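Local coordinates for protein (sliding clamp) (Enterobacteria phage RB69, PDB 1B77) that serves as the trimeric sliding clamp (gp45) of phage replication, probably encircling DNA and tethering the polymerase to it for processive synthesis, at residues A[11-21]-A[53-61]; A[35-43]-A[212-220]. One frame throughout, in Å; residues are numbered along the deposited sequence.

Interaction 1. Residues A[11-21]-A[53-61]; sequences LKNFASINSGI and ALYDLNSFL
Ser19 O takes a bond from Leu57 N, 2.8 Å away and nearly in line with its carbonyl, and a second from a water. The same water donates to Asp56 OD1 and accepts from Asn58 N. It therefore joins the turn after helix 5-15 to the start of helix 57-64. Asp56 is the N-cap of that helix: its OD1 also accepts from Ser59 N, from above the carboxylate plane. Ile21 and Leu54 form an antiparallel hydrogen-bonded pair, with Ile21 N to Leu54 O and Leu54 N to Ile21 O both 2.8 Å. Gly20 precedes this pair, its CA only 3.1 Å from Leu54 O. Helical segments 11-15 and 57-61 run roughly antiparallel, at 151°. Each domain of a DNA clamp carries two helices that line the central channel; here they are probably 5-15 and 57-64. Leu57 fills the angle between helix and strands. With CG anti to the backbone N (chi1 176°), its CD2 reaches Leu11 O, Ala15 CB and Ile21 CG2, the last at 3.7 Å. Leu61 crosses Leu11 at about a right angle, its CD1 lying 3.7 Å from Leu11 CB. At the outer end, Lys12 NZ makes a weak bond of 3.4 Å to Asn58 OD1.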
ATOM      1  N   LEU A  11      14.616 -12.478  13.864  1.00 23.10           N
ATOM      2  CA  LEU A  11      15.445 -12.699  12.684  1.00 22.68           C
ATOM      3  C   LEU A  11      15.101 -11.692  11.592  1.00 22.47           C
ATOM      4  O   LEU A  11      15.953 -11.318  10.783  1.00 22.42           O
ATOM      5  CB  LEU A  11      15.257 -14.125  12.155  1.00 22.48           C
ATOM      6  CG  LEU A  11      16.063 -15.175  12.915  1.00 22.13           C
ATOM      7  CD1 LEU A  11      15.662 -16.572  12.475  1.00 22.01           C
ATOM      8  CD2 LEU A  11      17.561 -14.913  12.671  1.00 21.89           C
ATOM      9  N   LYS A  12      13.846 -11.258  11.572  1.00 22.39           N
ATOM     10  CA  LYS A  12      13.401 -10.287  10.588  1.00 22.76           C
ATOM     11  C   LYS A  12      14.035  -8.924  10.900  1.00 22.42           C
ATOM     12  O   LYS A  12      14.363  -8.169   9.986  1.00 21.92           O
ATOM     13  CB  LYS A  12      11.872 -10.188  10.581  1.00 23.86           C
ATOM     14  CG  LYS A  12      11.301  -9.741   9.237  1.00 25.63           C
ATOM     15  CD  LYS A  12       9.772  -9.709   9.216  1.00 26.92           C
ATOM     16  CE  LYS A  12       9.245  -9.335   7.812  1.00 28.03           C
ATOM     17  NZ  LYS A  12       9.552 -10.371   6.752  1.00 29.03           N
ATOM     18  N   ASN A  13      14.221  -8.610  12.182  1.00 21.73           N
ATOM     19  CA  ASN A  13      14.862  -7.343  12.546  1.00 21.77           C
ATOM     20  C   ASN A  13      16.332  -7.416  12.127  1.00 21.78           C
ATOM     21  O   ASN A  13      16.892  -6.438  11.641  1.00 22.01           O
ATOM     22  CB  ASN A  13      14.755  -7.087  14.056  1.00 21.54           C
ATOM     23  CG  ASN A  13      15.599  -5.893  14.517  1.00 21.59           C
ATOM     24  OD1 ASN A  13      16.627  -6.066  15.175  1.00 21.19           O
ATOM     25  ND2 ASN A  13      15.164  -4.683  14.176  1.00 20.56           N
ATOM     26  N   PHE A  14      16.942  -8.586  12.304  1.00 21.51           N
ATOM     27  CA  PHE A  14      18.340  -8.802  11.921  1.00 21.51           C
ATOM     28  C   PHE A  14      18.548  -8.632  10.405  1.00 21.21           C
ATOM     29  O   PHE A  14      19.532  -8.024   9.972  1.00 21.24           O
ATOM     30  CB  PHE A  14      18.800 -10.205  12.361  1.00 21.60           C
ATOM     31  CG  PHE A  14      19.158 -10.315  13.831  1.00 21.90           C
ATOM     32  CD1 PHE A  14      18.529  -9.525  14.790  1.00 21.71           C
ATOM     33  CD2 PHE A  14      20.115 -11.242  14.254  1.00 22.15           C
ATOM     34  CE1 PHE A  14      18.846  -9.661  16.155  1.00 21.75           C
ATOM     35  CE2 PHE A  14      20.437 -11.384  15.609  1.00 22.24           C
ATOM     36  CZ  PHE A  14      19.801 -10.590  16.561  1.00 22.18           C
ATOM     37  N   ALA A  15      17.622  -9.154   9.600  1.00 20.65           N
ATOM     38  CA  ALA A  15      17.733  -9.046   8.145  1.00 20.57           C
ATOM     39  C   ALA A  15      17.754  -7.592   7.677  1.00 21.10           C
ATOM     40  O   ALA A  15      18.243  -7.293   6.585  1.00 21.14           O
ATOM     41  CB  ALA A  15      16.584  -9.785   7.464  1.00 20.42           C
ATOM     42  N   SER A  16      17.218  -6.685   8.487  1.00 21.11           N
ATOM     43  CA  SER A  16      17.226  -5.283   8.110  1.00 21.57           C
ATOM     44  C   SER A  16      18.616  -4.707   8.412  1.00 21.36           C
ATOM     45  O   SER A  16      18.975  -3.634   7.928  1.00 21.38           O
ATOM     46  CB  SER A  16      16.155  -4.511   8.880  1.00 22.24           C
ATOM     47  OG  SER A  16      16.533  -4.354  10.234  1.00 23.62           O
ATOM     48  N   ILE A  17      19.395  -5.422   9.219  1.00 21.21           N
ATOM     49  CA  ILE A  17      20.746  -4.971   9.543  1.00 20.82           C
ATOM     50  C   ILE A  17      21.736  -5.520   8.515  1.00 20.67           C
ATOM     51  O   ILE A  17      22.659  -4.825   8.100  1.00 20.57           O
ATOM     52  CB  ILE A  17      21.179  -5.432  10.948  1.00 20.91           C
ATOM     53  CG1 ILE A  17      20.282  -4.778  12.000  1.00 21.03           C
ATOM     54  CG2 ILE A  17      22.653  -5.060  11.182  1.00 20.65           C
ATOM     55  CD1 ILE A  17      20.607  -5.148  13.417  1.00 20.59           C
ATOM     56  N   ASN A  18      21.528  -6.771   8.120  1.00 20.55           N
ATOM     57  CA  ASN A  18      22.364  -7.463   7.132  1.00 20.97           C
ATOM     58  C   ASN A  18      21.391  -8.430   6.448  1.00 21.07           C
ATOM     59  O   ASN A  18      20.764  -9.256   7.113  1.00 21.11           O
ATOM     60  CB  ASN A  18      23.487  -8.255   7.835  1.00 20.68           C
ATOM     61  CG  ASN A  18      24.512  -8.845   6.854  1.00 20.98           C
ATOM     62  OD1 ASN A  18      24.180  -9.227   5.734  1.00 20.67           O
ATOM     63  ND2 ASN A  18      25.765  -8.934   7.295  1.00 21.17           N
ATOM     64  N   SER A  19      21.253  -8.324   5.131  1.00 21.48           N
ATOM     65  CA  SER A  19      20.331  -9.186   4.396  1.00 21.59           C
ATOM     66  C   SER A  19      20.678 -10.671   4.488  1.00 21.61           C
ATOM     67  O   SER A  19      19.845 -11.533   4.175  1.00 22.28           O
ATOM     68  CB  SER A  19      20.276  -8.753   2.925  1.00 21.55           C
ATOM     69  OG  SER A  19      21.577  -8.741   2.356  1.00 22.18           O
ATOM     70  N   GLY A  20      21.899 -10.977   4.909  1.00 21.25           N
ATOM     71  CA  GLY A  20      22.299 -12.366   5.027  1.00 20.96           C
ATOM     72  C   GLY A  20      22.699 -12.689   6.449  1.00 20.94           C
ATOM     73  O   GLY A  20      22.813 -11.791   7.279  1.00 21.25           O
ATOM     74  N   ILE A  21      22.902 -13.963   6.750  1.00 20.44           N
ATOM     75  CA  ILE A  21      23.301 -14.329   8.102  1.00 20.63           C
ATOM     76  C   ILE A  21      23.911 -15.723   8.200  1.00 20.66           C
ATOM     77  O   ILE A  21      23.719 -16.572   7.327  1.00 19.77           O
ATOM     78  CB  ILE A  21      22.090 -14.254   9.064  1.00 20.79           C
ATOM     79  CG1 ILE A  21      22.562 -14.332  10.515  1.00 20.56           C
ATOM     80  CG2 ILE A  21      21.124 -15.376   8.770  1.00 20.51           C
ATOM     81  CD1 ILE A  21      21.466 -14.021  11.504  1.00 20.63           C
ATOM     82  N   ALA A  53      24.690 -20.877   6.172  1.00 25.80           N
ATOM     83  CA  ALA A  53      24.678 -19.471   5.842  1.00 25.19           C
ATOM     84  C   ALA A  53      23.514 -19.179   4.907  1.00 24.66           C
ATOM     85  O   ALA A  53      23.248 -19.933   3.973  1.00 25.24           O
ATOM     86  CB  ALA A  53      25.994 -19.078   5.179  1.00 25.30           C
ATOM     87  N   LEU A  54      22.823 -18.079   5.164  1.00 23.67           N
ATOM     88  CA  LEU A  54      21.698 -17.660   4.340  1.00 22.87           C
ATOM     89  C   LEU A  54      22.042 -16.328   3.668  1.00 22.46           C
ATOM     90  O   LEU A  54      22.402 -15.362   4.341  1.00 22.36           O
ATOM     91  CB  LEU A  54      20.449 -17.513   5.204  1.00 22.21           C
ATOM     92  CG  LEU A  54      19.850 -18.833   5.687  1.00 22.27           C
ATOM     93  CD1 LEU A  54      18.876 -18.572   6.836  1.00 22.26           C
ATOM     94  CD2 LEU A  54      19.160 -19.527   4.528  1.00 21.72           C
ATOM     95  N   TYR A  55      21.943 -16.295   2.343  1.00 21.93           N
ATOM     96  CA  TYR A  55      22.244 -15.100   1.553  1.00 21.90           C
ATOM     97  C   TYR A  55      21.105 -14.082   1.636  1.00 21.71           C
ATOM     98  O   TYR A  55      21.347 -12.879   1.719  1.00 21.67           O
ATOM     99  CB  TYR A  55      22.450 -15.488   0.088  1.00 22.59           C
ATOM    100  CG  TYR A  55      22.953 -14.368  -0.799  1.00 23.05           C
ATOM    101  CD1 TYR A  55      24.259 -13.899  -0.688  1.00 23.40           C
ATOM    102  CD2 TYR A  55      22.117 -13.770  -1.743  1.00 23.46           C
ATOM    103  CE1 TYR A  55      24.727 -12.861  -1.500  1.00 24.10           C
ATOM    104  CE2 TYR A  55      22.571 -12.729  -2.561  1.00 24.07           C
ATOM    105  CZ  TYR A  55      23.877 -12.282  -2.434  1.00 24.40           C
ATOM    106  OH  TYR A  55      24.339 -11.280  -3.257  1.00 25.20           O
ATOM    107  N   ASP A  56      19.868 -14.573   1.607  1.00 21.17           N
ATOM    108  CA  ASP A  56      18.685 -13.715   1.653  1.00 21.44           C
ATOM    109  C   ASP A  56      17.764 -14.148   2.788  1.00 21.51           C
ATOM    110  O   ASP A  56      16.737 -14.788   2.563  1.00 21.16           O
ATOM    111  CB  ASP A  56      17.924 -13.796   0.325  1.00 21.39           C
ATOM    112  CG  ASP A  56      16.854 -12.717   0.191  1.00 21.79           C
ATOM    113  OD1 ASP A  56      16.411 -12.149   1.220  1.00 21.17           O
ATOM    114  OD2 ASP A  56      16.446 -12.449  -0.961  1.00 22.16           O
ATOM    115  N   LEU A  57      18.144 -13.782   4.006  1.00 21.82           N
ATOM    116  CA  LEU A  57      17.396 -14.132   5.202  1.00 22.29           C
ATOM    117  C   LEU A  57      15.937 -13.703   5.166  1.00 22.94           C
ATOM    118  O   LEU A  57      15.054 -14.461   5.566  1.00 23.10           O
ATOM    119  CB  LEU A  57      18.074 -13.516   6.429  1.00 21.95           C
ATOM    120  CG  LEU A  57      17.364 -13.696   7.769  1.00 21.89           C
ATOM    121  CD1 LEU A  57      17.113 -15.172   8.017  1.00 21.49           C
ATOM    122  CD2 LEU A  57      18.213 -13.086   8.882  1.00 21.66           C
ATOM    123  N   ASN A  58      15.671 -12.497   4.684  1.00 23.31           N
ATOM    124  CA  ASN A  58      14.295 -12.030   4.661  1.00 24.42           C
ATOM    125  C   ASN A  58      13.354 -12.887   3.829  1.00 24.19           C
ATOM    126  O   ASN A  58      12.247 -13.195   4.278  1.00 24.04           O
ATOM    127  CB  ASN A  58      14.204 -10.594   4.172  1.00 25.71           C
ATOM    128  CG  ASN A  58      12.929  -9.928   4.629  1.00 27.47           C
ATOM    129  OD1 ASN A  58      12.720  -9.747   5.838  1.00 28.09           O
ATOM    130  ND2 ASN A  58      12.056  -9.578   3.680  1.00 27.58           N
ATOM    131  N   SER A  59      13.785 -13.265   2.623  1.00 24.03           N
ATOM    132  CA  SER A  59      12.951 -14.091   1.745  1.00 23.96           C
ATOM    133  C   SER A  59      12.781 -15.491   2.328  1.00 23.71           C
ATOM    134  O   SER A  59      11.754 -16.138   2.127  1.00 23.97           O
ATOM    135  CB  SER A  59      13.557 -14.179   0.339  1.00 24.07           C
ATOM    136  OG  SER A  59      13.636 -12.896  -0.259  1.00 24.09           O
ATOM    137  N   PHE A  60      13.801 -15.961   3.037  1.00 23.65           N
ATOM    138  CA  PHE A  60      13.747 -17.267   3.686  1.00 23.30           C
ATOM    139  C   PHE A  60      12.635 -17.219   4.736  1.00 23.50           C
ATOM    140  O   PHE A  60      11.739 -18.065   4.746  1.00 23.50           O
ATOM    141  CB  PHE A  60      15.085 -17.566   4.368  1.00 23.14           C
ATOM    142  CG  PHE A  60      15.072 -18.803   5.229  1.00 22.47           C
ATOM    143  CD1 PHE A  60      14.998 -20.065   4.659  1.00 22.59           C
ATOM    144  CD2 PHE A  60      15.150 -18.699   6.612  1.00 22.48           C
ATOM    145  CE1 PHE A  60      15.004 -21.213   5.452  1.00 22.54           C
ATOM    146  CE2 PHE A  60      15.155 -19.838   7.414  1.00 22.52           C
ATOM    147  CZ  PHE A  60      15.084 -21.097   6.832  1.00 22.55           C
ATOM    148  N   LEU A  61      12.698 -16.223   5.618  1.00 23.65           N
ATOM    149  CA  LEU A  61      11.689 -16.061   6.662  1.00 24.01           C
ATOM    150  C   LEU A  61      10.278 -15.967   6.076  1.00 24.21           C
ATOM    151  O   LEU A  61       9.349 -16.594   6.589  1.00 24.08           O
ATOM    152  CB  LEU A  61      11.987 -14.817   7.501  1.00 24.01           C
ATOM    153  CG  LEU A  61      13.336 -14.868   8.231  1.00 23.85           C
ATOM    154  CD1 LEU A  61      13.621 -13.519   8.892  1.00 23.74           C
ATOM    155  CD2 LEU A  61      13.313 -15.998   9.261  1.00 23.50           C
TER
HETATM  156  O   HOH W   1      17.254 -10.571   3.440  1.00 22.05           O

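Interaction 2. Residues A[35-43]-A[212-220]; sequences NGTTYAEAN and SQVSYVIAM
Tyr39 and Val217 bond to each other through both backbones, as an antiparallel hydrogen-bonded pair. Tyr39 N lies 2.8 Å from Val217 O, and Val217 N lies 3.0 Å from Tyr39 O. Glu41 and Ser215 form the next such pair: Glu41 N to Ser215 O and Ser215 N to Glu41 O are both 3.1 Å. Ala219 N adds a bond to Thr37 O at the other end. Thr38 with Ile218 and Ala40 with Tyr216 are the non-hydrogen-bonded pairs in this ladder. CA-H...O contacts fill in beside the bonds, as where Tyr216 CA comes 3.2 Å from Tyr39 O.

The apolar contacts divide between two faces. On the face of Tyr39, Glu41, Ser215 and Val217, the Tyr39 side chain crosses Val217 at a slant, and its CB is 4.0 Å from Val217 CB. On the face of Thr38, Ala40, Tyr216 and Ile218, Ala40 CB meets Tyr216 CD2 at 3.9 Å. Val214 CG1 lies over one face of the Tyr216 ring, offset toward the rim. Thr38 and Ile218 stand side by side and point the same way.

Side-chain polar bonds fix the tyrosine ends. Tyr39 OH donates to Glu41 OE1 at 2.6 Å, and OE1 accepts through its anti lone pair. Glu41 CG sits between its backbone N and carbonyl carbon (chi1 62°), which brings OE1 to the edge of the Tyr39 ring, in the ring plane. Tyr39 OH is also bonded to Ile107 N. Tyr216 OH is bonded to Asn13 and Gln190.

Strands 38-44 and 215-219 are central neighbours in one antiparallel sheet, and join N-terminal and C-terminal parts of the chain. Strand 28-32 flanks 38-44, and strand 204-210 flanks 215-219. Phe14 of helix 5-15 packs on Ala40 and Val214.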
ATOM      1  N   ASN A  35      28.888  -2.802   6.685  1.00 25.03           N
ATOM      2  CA  ASN A  35      29.744  -1.650   6.970  1.00 25.29           C
ATOM      3  C   ASN A  35      30.220  -1.616   8.422  1.00 26.13           C
ATOM      4  O   ASN A  35      30.859  -0.655   8.852  1.00 26.11           O
ATOM      5  CB  ASN A  35      29.022  -0.344   6.645  1.00 24.84           C
ATOM      6  CG  ASN A  35      27.798  -0.125   7.517  1.00 24.50           C
ATOM      7  OD1 ASN A  35      27.696  -0.681   8.605  1.00 24.13           O
ATOM      8  ND2 ASN A  35      26.880   0.713   7.056  1.00 24.70           N
ATOM      9  N   GLY A  36      29.899  -2.668   9.172  1.00 26.86           N
ATOM     10  CA  GLY A  36      30.332  -2.770  10.557  1.00 27.48           C
ATOM     11  C   GLY A  36      29.793  -1.798  11.588  1.00 28.14           C
ATOM     12  O   GLY A  36      30.219  -1.842  12.744  1.00 28.51           O
ATOM     13  N   THR A  37      28.860  -0.934  11.206  1.00 28.76           N
ATOM     14  CA  THR A  37      28.300   0.045  12.134  1.00 29.49           C
ATOM     15  C   THR A  37      27.318  -0.505  13.177  1.00 29.72           C
ATOM     16  O   THR A  37      27.279  -0.026  14.313  1.00 30.54           O
ATOM     17  CB  THR A  37      27.578   1.160  11.379  1.00 29.72           C
ATOM     18  OG1 THR A  37      26.454   0.606  10.678  1.00 30.83           O
ATOM     19  CG2 THR A  37      28.515   1.816  10.392  1.00 29.80           C
ATOM     20  N   THR A  38      26.528  -1.505  12.798  1.00 29.45           N
ATOM     21  CA  THR A  38      25.541  -2.070  13.713  1.00 28.85           C
ATOM     22  C   THR A  38      25.676  -3.570  13.985  1.00 28.03           C
ATOM     23  O   THR A  38      25.802  -4.371  13.062  1.00 27.97           O
ATOM     24  CB  THR A  38      24.107  -1.787  13.191  1.00 29.12           C
ATOM     25  OG1 THR A  38      23.866  -0.373  13.196  1.00 29.48           O
ATOM     26  CG2 THR A  38      23.064  -2.467  14.071  1.00 29.34           C
ATOM     27  N   TYR A  39      25.638  -3.938  15.262  1.00 27.11           N
ATOM     28  CA  TYR A  39      25.726  -5.339  15.685  1.00 26.64           C
ATOM     29  C   TYR A  39      24.466  -5.714  16.469  1.00 26.48           C
ATOM     30  O   TYR A  39      23.913  -4.888  17.192  1.00 26.64           O
ATOM     31  CB  TYR A  39      26.948  -5.545  16.590  1.00 26.27           C
ATOM     32  CG  TYR A  39      27.012  -6.897  17.300  1.00 25.64           C
ATOM     33  CD1 TYR A  39      27.574  -8.016  16.679  1.00 25.76           C
ATOM     34  CD2 TYR A  39      26.535  -7.041  18.604  1.00 25.36           C
ATOM     35  CE1 TYR A  39      27.659  -9.248  17.346  1.00 25.75           C
ATOM     36  CE2 TYR A  39      26.612  -8.263  19.280  1.00 25.38           C
ATOM     37  CZ  TYR A  39      27.177  -9.359  18.648  1.00 25.81           C
ATOM     38  OH  TYR A  39      27.267 -10.564  19.312  1.00 25.93           O
ATOM     39  N   ALA A  40      24.019  -6.959  16.333  1.00 26.04           N
ATOM     40  CA  ALA A  40      22.842  -7.428  17.052  1.00 25.99           C
ATOM     41  C   ALA A  40      23.013  -8.878  17.484  1.00 26.33           C
ATOM     42  O   ALA A  40      23.630  -9.686  16.778  1.00 25.78           O
ATOM     43  CB  ALA A  40      21.591  -7.286  16.189  1.00 25.80           C
ATOM     44  N   GLU A  41      22.459  -9.201  18.649  1.00 26.62           N
ATOM     45  CA  GLU A  41      22.534 -10.549  19.182  1.00 27.33           C
ATOM     46  C   GLU A  41      21.344 -10.817  20.085  1.00 27.70           C
ATOM     47  O   GLU A  41      20.753  -9.894  20.653  1.00 27.14           O
ATOM     48  CB  GLU A  41      23.826 -10.752  19.977  1.00 27.69           C
ATOM     49  CG  GLU A  41      23.959  -9.850  21.200  1.00 28.46           C
ATOM     50  CD  GLU A  41      25.072 -10.302  22.139  1.00 28.45           C
ATOM     51  OE1 GLU A  41      26.193 -10.579  21.669  1.00 27.83           O
ATOM     52  OE2 GLU A  41      24.819 -10.374  23.357  1.00 29.92           O
ATOM     53  N   ALA A  42      21.007 -12.091  20.228  1.00 28.21           N
ATOM     54  CA  ALA A  42      19.881 -12.461  21.062  1.00 29.05           C
ATOM     55  C   ALA A  42      19.849 -13.940  21.385  1.00 29.62           C
ATOM     56  O   ALA A  42      20.280 -14.772  20.584  1.00 29.61           O
ATOM     57  CB  ALA A  42      18.581 -12.065  20.369  1.00 29.00           C
ATOM     58  N   ASN A  43      19.334 -14.251  22.572  1.00 30.55           N
ATOM     59  CA  ASN A  43      19.166 -15.629  23.017  1.00 31.31           C
ATOM     60  C   ASN A  43      17.763 -15.993  22.562  1.00 31.53           C
ATOM     61  O   ASN A  43      16.837 -15.207  22.733  1.00 31.43           O
ATOM     62  CB  ASN A  43      19.246 -15.716  24.541  1.00 31.86           C
ATOM     63  CG  ASN A  43      20.613 -15.389  25.067  1.00 32.53           C
ATOM     64  OD1 ASN A  43      20.748 -14.841  26.163  1.00 34.21           O
ATOM     65  ND2 ASN A  43      21.642 -15.734  24.306  1.00 32.65           N
ATOM     66  N   SER A 212      15.014  -6.904  27.002  1.00 32.41           N
ATOM     67  CA  SER A 212      14.905  -8.268  27.489  1.00 32.52           C
ATOM     68  C   SER A 212      14.959  -9.250  26.325  1.00 32.41           C
ATOM     69  O   SER A 212      15.148 -10.445  26.527  1.00 32.69           O
ATOM     70  CB  SER A 212      13.593  -8.444  28.244  1.00 32.72           C
ATOM     71  OG  SER A 212      12.490  -8.163  27.401  1.00 33.43           O
ATOM     72  N   GLN A 213      14.799  -8.738  25.108  1.00 32.02           N
ATOM     73  CA  GLN A 213      14.805  -9.578  23.912  1.00 31.89           C
ATOM     74  C   GLN A 213      16.040  -9.486  23.025  1.00 31.21           C
ATOM     75  O   GLN A 213      16.501 -10.489  22.491  1.00 31.15           O
ATOM     76  CB  GLN A 213      13.578  -9.268  23.051  1.00 32.97           C
ATOM     77  CG  GLN A 213      12.373 -10.152  23.311  1.00 34.32           C
ATOM     78  CD  GLN A 213      11.237  -9.872  22.341  1.00 35.28           C
ATOM     79  OE1 GLN A 213      11.441  -9.801  21.119  1.00 35.23           O
ATOM     80  NE2 GLN A 213      10.030  -9.715  22.879  1.00 35.64           N
ATOM     81  N   VAL A 214      16.575  -8.287  22.855  1.00 30.56           N
ATOM     82  CA  VAL A 214      17.731  -8.117  21.983  1.00 29.64           C
ATOM     83  C   VAL A 214      18.735  -7.080  22.492  1.00 28.92           C
ATOM     84  O   VAL A 214      18.368  -6.148  23.206  1.00 28.53           O
ATOM     85  CB  VAL A 214      17.272  -7.688  20.553  1.00 29.57           C
ATOM     86  CG1 VAL A 214      18.479  -7.504  19.635  1.00 29.66           C
ATOM     87  CG2 VAL A 214      16.337  -8.727  19.971  1.00 30.04           C
ATOM     88  N   SER A 215      20.000  -7.257  22.117  1.00 27.87           N
ATOM     89  CA  SER A 215      21.056  -6.322  22.486  1.00 27.45           C
ATOM     90  C   SER A 215      21.703  -5.816  21.210  1.00 26.38           C
ATOM     91  O   SER A 215      22.052  -6.606  20.347  1.00 26.17           O
ATOM     92  CB  SER A 215      22.121  -6.998  23.351  1.00 27.56           C
ATOM     93  OG  SER A 215      21.723  -7.043  24.714  1.00 29.61           O
ATOM     94  N   TYR A 216      21.848  -4.501  21.084  1.00 25.67           N
ATOM     95  CA  TYR A 216      22.477  -3.925  19.902  1.00 25.31           C
ATOM     96  C   TYR A 216      23.703  -3.127  20.299  1.00 25.58           C
ATOM     97  O   TYR A 216      23.726  -2.505  21.362  1.00 25.91           O
ATOM     98  CB  TYR A 216      21.545  -2.963  19.159  1.00 24.62           C
ATOM     99  CG  TYR A 216      20.215  -3.512  18.711  1.00 23.85           C
ATOM    100  CD1 TYR A 216      19.121  -3.508  19.565  1.00 23.76           C
ATOM    101  CD2 TYR A 216      20.034  -3.977  17.410  1.00 23.87           C
ATOM    102  CE1 TYR A 216      17.869  -3.940  19.139  1.00 23.49           C
ATOM    103  CE2 TYR A 216      18.776  -4.417  16.970  1.00 23.79           C
ATOM    104  CZ  TYR A 216      17.702  -4.389  17.844  1.00 23.57           C
ATOM    105  OH  TYR A 216      16.452  -4.777  17.425  1.00 23.74           O
ATOM    106  N   VAL A 217      24.722  -3.160  19.449  1.00 25.57           N
ATOM    107  CA  VAL A 217      25.937  -2.382  19.668  1.00 25.78           C
ATOM    108  C   VAL A 217      26.122  -1.539  18.410  1.00 26.23           C
ATOM    109  O   VAL A 217      26.255  -2.063  17.298  1.00 25.80           O
ATOM    110  CB  VAL A 217      27.195  -3.255  19.880  1.00 25.86           C
ATOM    111  CG1 VAL A 217      28.445  -2.362  19.869  1.00 25.26           C
ATOM    112  CG2 VAL A 217      27.106  -3.992  21.225  1.00 25.52           C
ATOM    113  N   ILE A 218      26.102  -0.227  18.591  1.00 26.46           N
ATOM    114  CA  ILE A 218      26.241   0.679  17.473  1.00 27.60           C
ATOM    115  C   ILE A 218      27.459   1.576  17.622  1.00 28.23           C
ATOM    116  O   ILE A 218      27.664   2.204  18.662  1.00 27.94           O
ATOM    117  CB  ILE A 218      24.983   1.557  17.332  1.00 27.72           C
ATOM    118  CG1 ILE A 218      23.755   0.660  17.129  1.00 27.55           C
ATOM    119  CG2 ILE A 218      25.144   2.514  16.171  1.00 27.42           C
ATOM    120  CD1 ILE A 218      22.433   1.358  17.341  1.00 27.49           C
ATOM    121  N   ALA A 219      28.266   1.621  16.568  1.00 29.21           N
ATOM    122  CA  ALA A 219      29.460   2.454  16.554  1.00 30.43           C
ATOM    123  C   ALA A 219      29.023   3.908  16.500  1.00 31.07           C
ATOM    124  O   ALA A 219      28.010   4.232  15.883  1.00 31.38           O
ATOM    125  CB  ALA A 219      30.317   2.118  15.337  1.00 30.28           C
ATOM    126  N   MET A 220      29.770   4.784  17.157  1.00 32.03           N
ATOM    127  CA  MET A 220      29.430   6.197  17.151  1.00 32.92           C
ATOM    128  C   MET A 220      30.359   6.985  16.233  1.00 33.01           C
ATOM    129  O   MET A 220      31.434   6.515  15.869  1.00 32.62           O
ATOM    130  CB  MET A 220      29.460   6.756  18.576  1.00 34.00           C
ATOM    131  CG  MET A 220      28.399   6.128  19.477  1.00 35.38           C
ATOM    132  SD  MET A 220      28.427   6.779  21.159  1.00 37.81           S
ATOM    133  CE  MET A 220      26.779   6.496  21.633  1.00 36.93           C
TER

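From the N terminus, the chain leaves helix 5-15 and turns into strand 21-23. It then passes through strands 28-32 and 38-44 before returning as strand 52-54 and helix 57-64. Interaction 1 closes that loop of 31 residues. Interaction 2 closes a far longer one of 168 residues, bringing strand 215-219 from the C-terminal region back to 38-44. The two loops cross: residues 35-43 lie between the segments of interaction 1, and 212-220 lie beyond both. They also touch. The first helix and the turn after it meet the strand pair, with Ile17 packed on Ala40. The N-terminal helix pair is thus tied to the sheet that both parts of the chain share.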